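E3 ubiquitin-protein ligase HERC2 (Homo sapiens, PDB 4L1M) probably acts as an E3 ubiquitin ligase that transfers ubiquitin to target proteins, and carries RCC1-like beta-propeller domains. Local coordinates at residues A[24-36]-A[373-386]. Residues are numbered along the deposited sequence; the frame is centred on the assembly and turned at random. Where two conformers were deposited one is given.
Sequences LQEVIGWGLIGWK and AQSFAWSSCSEWSI. With SO4 (sulfate ion), chain D.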
loop_
_atom_site.group_PDB
_atom_site.type_symbol
_atom_site.label_atom_id
_atom_site.label_comp_id
_atom_site.label_asym_id
_atom_site.label_seq_id
_atom_site.Cartn_x
_atom_site.Cartn_y
_atom_site.Cartn_z
ATOM N N LEU A 24 -1.321 25.108 -11.610
ATOM C CA LEU A 24 -0.932 24.026 -10.663
ATOM C C LEU A 24 -1.937 22.861 -10.534
ATOM O O LEU A 24 -3.171 23.029 -10.467
ATOM C CB LEU A 24 -0.661 24.593 -9.265
ATOM C CG LEU A 24 0.602 25.423 -9.051
ATOM C CD1 LEU A 24 0.654 25.987 -7.638
ATOM C CD2 LEU A 24 1.827 24.574 -9.330
ATOM N N GLN A 25 -1.349 21.653 -10.470
ATOM C CA GLN A 25 -1.997 20.367 -10.038
ATOM C C GLN A 25 -2.682 20.618 -8.694
ATOM O O GLN A 25 -2.264 21.517 -8.002
ATOM C CB GLN A 25 -0.884 19.331 -9.841
ATOM C CG GLN A 25 -1.206 18.006 -9.182
ATOM C CD GLN A 25 0.057 17.188 -8.885
ATOM O OE1 GLN A 25 1.056 17.728 -8.436
ATOM N NE2 GLN A 25 0.017 15.892 -9.162
ATOM N N GLU A 26 -3.700 19.831 -8.320
ATOM C CA GLU A 26 -4.262 19.896 -6.969
ATOM C C GLU A 26 -3.828 18.686 -6.159
ATOM O O GLU A 26 -3.858 17.562 -6.631
ATOM C CB GLU A 26 -5.792 20.042 -6.998
ATOM C CG GLU A 26 -6.220 21.436 -7.475
ATOM C CD GLU A 26 -7.703 21.722 -7.304
ATOM O OE1 GLU A 26 -8.344 21.128 -6.421
ATOM O OE2 GLU A 26 -8.245 22.577 -8.041
ATOM N N VAL A 27 -3.343 18.967 -4.956
ATOM C CA VAL A 27 -2.985 17.961 -3.982
ATOM C C VAL A 27 -3.687 18.320 -2.691
ATOM O O VAL A 27 -3.339 19.300 -2.038
ATOM C CB VAL A 27 -1.463 17.908 -3.714
ATOM C CG1 VAL A 27 -1.147 16.790 -2.746
ATOM C CG2 VAL A 27 -0.699 17.703 -5.009
ATOM N N ILE A 28 -4.651 17.488 -2.318
ATOM C CA ILE A 28 -5.454 17.693 -1.119
ATOM C C ILE A 28 -5.073 16.672 -0.053
ATOM O O ILE A 28 -4.861 15.493 -0.360
ATOM C CB ILE A 28 -6.952 17.502 -1.388
ATOM C CG1 ILE A 28 -7.344 18.045 -2.750
ATOM C CG2 ILE A 28 -7.762 18.172 -0.286
ATOM C CD1 ILE A 28 -7.111 19.527 -2.910
ATOM N N GLY A 29 -4.969 17.145 1.189
ATOM C CA GLY A 29 -4.698 16.283 2.335
ATOM C C GLY A 29 -5.602 16.607 3.495
ATOM O O GLY A 29 -6.110 17.727 3.610
ATOM N N TRP A 30 -5.846 15.607 4.334
ATOM C CA TRP A 30 -6.602 15.828 5.560
ATOM C C TRP A 30 -6.297 14.758 6.556
ATOM O O TRP A 30 -5.742 13.727 6.198
ATOM C CB TRP A 30 -8.116 15.929 5.292
ATOM C CG TRP A 30 -8.718 14.749 4.640
ATOM C CD1 TRP A 30 -9.456 13.772 5.249
ATOM C CD2 TRP A 30 -8.678 14.415 3.250
ATOM N NE1 TRP A 30 -9.865 12.846 4.322
ATOM C CE2 TRP A 30 -9.408 13.226 3.086
ATOM C CE3 TRP A 30 -8.118 15.022 2.118
ATOM C CZ2 TRP A 30 -9.574 12.616 1.842
ATOM C CZ3 TRP A 30 -8.277 14.410 0.879
ATOM C CH2 TRP A 30 -8.996 13.224 0.754
ATOM N N GLY A 31 -6.656 15.009 7.813
ATOM C CA GLY A 31 -6.331 14.104 8.919
ATOM C C GLY A 31 -5.375 14.755 9.900
ATOM O O GLY A 31 -5.370 15.955 10.038
ATOM N N LEU A 32 -4.551 13.952 10.560
ATOM C CA LEU A 32 -3.643 14.455 11.589
ATOM C C LEU A 32 -2.393 15.027 10.935
ATOM O O LEU A 32 -1.413 14.330 10.690
ATOM C CB LEU A 32 -3.301 13.331 12.583
ATOM C CG LEU A 32 -2.370 13.640 13.770
ATOM C CD1 LEU A 32 -2.935 14.722 14.668
ATOM C CD2 LEU A 32 -2.099 12.357 14.558
ATOM N N ILE A 33 -2.449 16.315 10.659
ATOM C CA ILE A 33 -1.416 17.017 9.923
ATOM C C ILE A 33 -0.999 18.208 10.719
ATOM O O ILE A 33 -1.825 19.035 11.080
ATOM C CB ILE A 33 -1.959 17.476 8.571
ATOM C CG1 ILE A 33 -1.917 16.314 7.594
ATOM C CG2 ILE A 33 -1.163 18.645 8.002
ATOM C CD1 ILE A 33 -2.837 16.519 6.418
ATOM N N GLY A 34 0.300 18.304 10.983
ATOM C CA GLY A 34 0.819 19.289 11.920
ATOM C C GLY A 34 1.191 20.650 11.356
ATOM O O GLY A 34 1.502 21.536 12.130
ATOM N N TRP A 35 1.176 20.842 10.035
ATOM C CA TRP A 35 1.536 22.149 9.443
ATOM C C TRP A 35 0.347 23.123 9.400
ATOM O O TRP A 35 0.531 24.344 9.493
ATOM C CB TRP A 35 2.213 22.022 8.051
ATOM C CG TRP A 35 1.526 21.178 6.982
ATOM C CD1 TRP A 35 0.517 21.570 6.143
ATOM C CD2 TRP A 35 1.868 19.844 6.589
ATOM N NE1 TRP A 35 0.194 20.554 5.284
ATOM C CE2 TRP A 35 1.006 19.483 5.538
ATOM C CE3 TRP A 35 2.796 18.915 7.044
ATOM C CZ2 TRP A 35 1.043 18.227 4.942
ATOM C CZ3 TRP A 35 2.837 17.681 6.450
ATOM C CH2 TRP A 35 1.966 17.344 5.410
ATOM N N LYS A 36 -0.880 22.577 9.301
ATOM C CA LYS A 36 -2.151 23.327 9.244
ATOM C C LYS A 36 -2.537 23.869 10.604
ATOM O O LYS A 36 -2.574 23.111 11.591
ATOM C CB LYS A 36 -3.288 22.403 8.782
ATOM N N ALA A 373 -3.151 8.140 9.971
ATOM C CA ALA A 373 -4.218 9.076 10.375
ATOM C C ALA A 373 -4.404 10.183 9.328
ATOM O O ALA A 373 -4.823 11.301 9.647
ATOM C CB ALA A 373 -3.884 9.659 11.728
ATOM N N GLN A 374 -4.055 9.864 8.077
ATOM C CA GLN A 374 -3.945 10.853 7.004
ATOM C C GLN A 374 -4.468 10.303 5.700
ATOM O O GLN A 374 -4.451 9.098 5.474
ATOM C CB GLN A 374 -2.488 11.242 6.774
ATOM C CG GLN A 374 -1.813 11.899 7.957
ATOM C CD GLN A 374 -1.230 10.919 8.950
ATOM O OE1 GLN A 374 -1.153 9.712 8.697
ATOM N NE2 GLN A 374 -0.842 11.439 10.112
ATOM N N SER A 375 -4.938 11.207 4.844
ATOM C CA SER A 375 -5.417 10.846 3.521
ATOM C C SER A 375 -5.028 11.919 2.548
ATOM O O SER A 375 -5.062 13.106 2.871
ATOM C CB SER A 375 -6.942 10.670 3.525
ATOM O OG SER A 375 -7.402 9.992 4.690
ATOM N N PHE A 376 -4.634 11.501 1.358
ATOM C CA PHE A 376 -4.261 12.425 0.290
ATOM C C PHE A 376 -4.932 12.037 -1.017
ATOM O O PHE A 376 -5.197 10.865 -1.268
ATOM C CB PHE A 376 -2.763 12.407 0.065
ATOM C CG PHE A 376 -1.959 12.780 1.269
ATOM C CD1 PHE A 376 -1.605 14.096 1.503
ATOM C CD2 PHE A 376 -1.532 11.802 2.166
ATOM C CE1 PHE A 376 -0.843 14.445 2.609
ATOM C CE2 PHE A 376 -0.771 12.148 3.273
ATOM C CZ PHE A 376 -0.425 13.475 3.491
ATOM N N ALA A 377 -5.207 13.038 -1.840
ATOM C CA ALA A 377 -5.754 12.822 -3.163
ATOM C C ALA A 377 -5.171 13.874 -4.086
ATOM O O ALA A 377 -5.117 15.045 -3.702
ATOM C CB ALA A 377 -7.276 12.926 -3.135
ATOM N N TRP A 378 -4.758 13.473 -5.293
ATOM C CA TRP A 378 -4.246 14.433 -6.254
ATOM C C TRP A 378 -4.808 14.287 -7.666
ATOM O O TRP A 378 -5.111 13.185 -8.135
ATOM C CB TRP A 378 -2.713 14.400 -6.290
ATOM C CG TRP A 378 -2.130 13.084 -6.674
ATOM C CD1 TRP A 378 -1.703 12.701 -7.909
ATOM C CD2 TRP A 378 -1.882 11.970 -5.798
ATOM N NE1 TRP A 378 -1.229 11.406 -7.868
ATOM C CE2 TRP A 378 -1.313 10.941 -6.581
ATOM C CE3 TRP A 378 -2.095 11.743 -4.433
ATOM C CZ2 TRP A 378 -0.968 9.714 -6.054
ATOM C CZ3 TRP A 378 -1.757 10.519 -3.908
ATOM C CH2 TRP A 378 -1.198 9.509 -4.717
ATOM N N SER A 379 -4.903 15.423 -8.340
ATOM C CA SER A 379 -5.198 15.470 -9.754
ATOM C C SER A 379 -3.898 15.236 -10.523
ATOM O O SER A 379 -2.857 15.044 -9.928
ATOM C CB SER A 379 -5.792 16.831 -10.135
ATOM O OG SER A 379 -4.887 17.877 -9.814
ATOM N N SER A 380 -3.965 15.249 -11.849
ATOM C CA SER A 380 -2.787 14.954 -12.650
ATOM C C SER A 380 -1.848 16.150 -12.733
ATOM O O SER A 380 -2.303 17.305 -12.752
ATOM C CB SER A 380 -3.202 14.511 -14.038
ATOM O OG SER A 380 -2.097 14.593 -14.908
ATOM N N CYS A 381 -0.542 15.870 -12.788
ATOM C CA CYS A 381 0.479 16.918 -12.943
ATOM C C CYS A 381 0.964 17.223 -14.340
ATOM O O CYS A 381 1.888 18.030 -14.471
ATOM C CB CYS A 381 1.725 16.603 -12.149
ATOM S SG CYS A 381 2.686 15.194 -12.748
ATOM N N SER A 382 0.410 16.589 -15.369
ATOM C CA SER A 382 0.732 17.010 -16.723
ATOM C C SER A 382 0.348 18.526 -16.828
ATOM O O SER A 382 -0.797 18.881 -16.514
ATOM C CB SER A 382 -0.009 16.118 -17.746
ATOM O OG SER A 382 0.013 16.674 -19.060
ATOM N N GLU A 383 1.295 19.410 -17.207
ATOM C CA GLU A 383 0.986 20.856 -17.393
ATOM C C GLU A 383 -0.045 21.036 -18.517
ATOM O O GLU A 383 -0.622 22.107 -18.676
ATOM C CB GLU A 383 2.245 21.715 -17.675
ATOM N N TRP A 384 -0.272 19.972 -19.285
ATOM C CA TRP A 384 -1.342 19.939 -20.262
ATOM C C TRP A 384 -2.727 19.784 -19.614
ATOM O O TRP A 384 -3.642 20.542 -19.952
ATOM C CB TRP A 384 -1.095 18.822 -21.281
ATOM C CG TRP A 384 -1.864 18.999 -22.560
ATOM C CD1 TRP A 384 -2.628 18.058 -23.182
ATOM C CD2 TRP A 384 -1.959 20.199 -23.367
ATOM N NE1 TRP A 384 -3.179 18.584 -24.317
ATOM C CE2 TRP A 384 -2.789 19.894 -24.456
ATOM C CE3 TRP A 384 -1.426 21.493 -23.264
ATOM C CZ2 TRP A 384 -3.105 20.834 -25.449
ATOM C CZ3 TRP A 384 -1.740 22.430 -24.256
ATOM C CH2 TRP A 384 -2.570 22.092 -25.328
ATOM N N SER A 385 -2.886 18.819 -18.696
ATOM C CA SER A 385 -4.139 18.694 -17.910
ATOM C C SER A 385 -4.549 20.038 -17.274
ATOM O O SER A 385 -5.714 20.438 -17.345
ATOM C CB SER A 385 -3.988 17.641 -16.825
ATOM O OG SER A 385 -3.478 16.444 -17.372
ATOM N N ILE A 386 -3.564 20.720 -16.671
ATOM C CA ILE A 386 -3.689 22.115 -16.160
ATOM C C ILE A 386 -3.747 23.123 -17.320
ATOM O O ILE A 386 -4.775 23.301 -17.968
ATOM C CB ILE A 386 -2.470 22.476 -15.239
ATOM C CG1 ILE A 386 -2.343 21.478 -14.058
ATOM C CG2 ILE A 386 -2.558 23.919 -14.725
ATOM C CD1 ILE A 386 -0.918 21.047 -13.762
HETATM S S SO4 D . 4.227 18.439 -18.817
HETATM O O1 SO4 D . 4.704 19.792 -19.222
HETATM O O2 SO4 D . 4.267 18.336 -17.325
HETATM O O3 SO4 D . 2.840 18.245 -19.321
HETATM O O4 SO4 D . 5.083 17.378 -19.415
#
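The hydroxyl OG of S379 accepts the backbone N-H of E26 at 2.7 Å, almost straight, while the backbone N of S379 donates to E26 O. This two-bond link adjoins the antiparallel pair of strands 27-31 and 374-379, by which the N- and C-terminal ends of the chain share one blade and close the seven-bladed RCC1-like propeller. Strands 45-46 and 365-370 complete that blade. The hydroxyl reaches E26 N because chi1 of 59° sets OG between the backbone N and carbonyl carbon of S379. Beside it, the extended Q25 side chain sends NE2 to S379 O (3.1 Å), the acceptor lying in its amide plane, and NE2 also donates to V55 O of the next blade. Further along, I28 pairs with A377 and W30 with S375 through two backbone bonds each. S375 CB sits over one face of the W30 indole, 3.9 Å from the centroid of the five-membered ring, as its OG turns to H322; A377 CB approaches the same indole at its edge, 4.3 Å from CH2. At the far end, Q374 bends at chi2 (85°), and its NE2 donates to L32 O at 3.0 Å while OE1 accepts from A373 N.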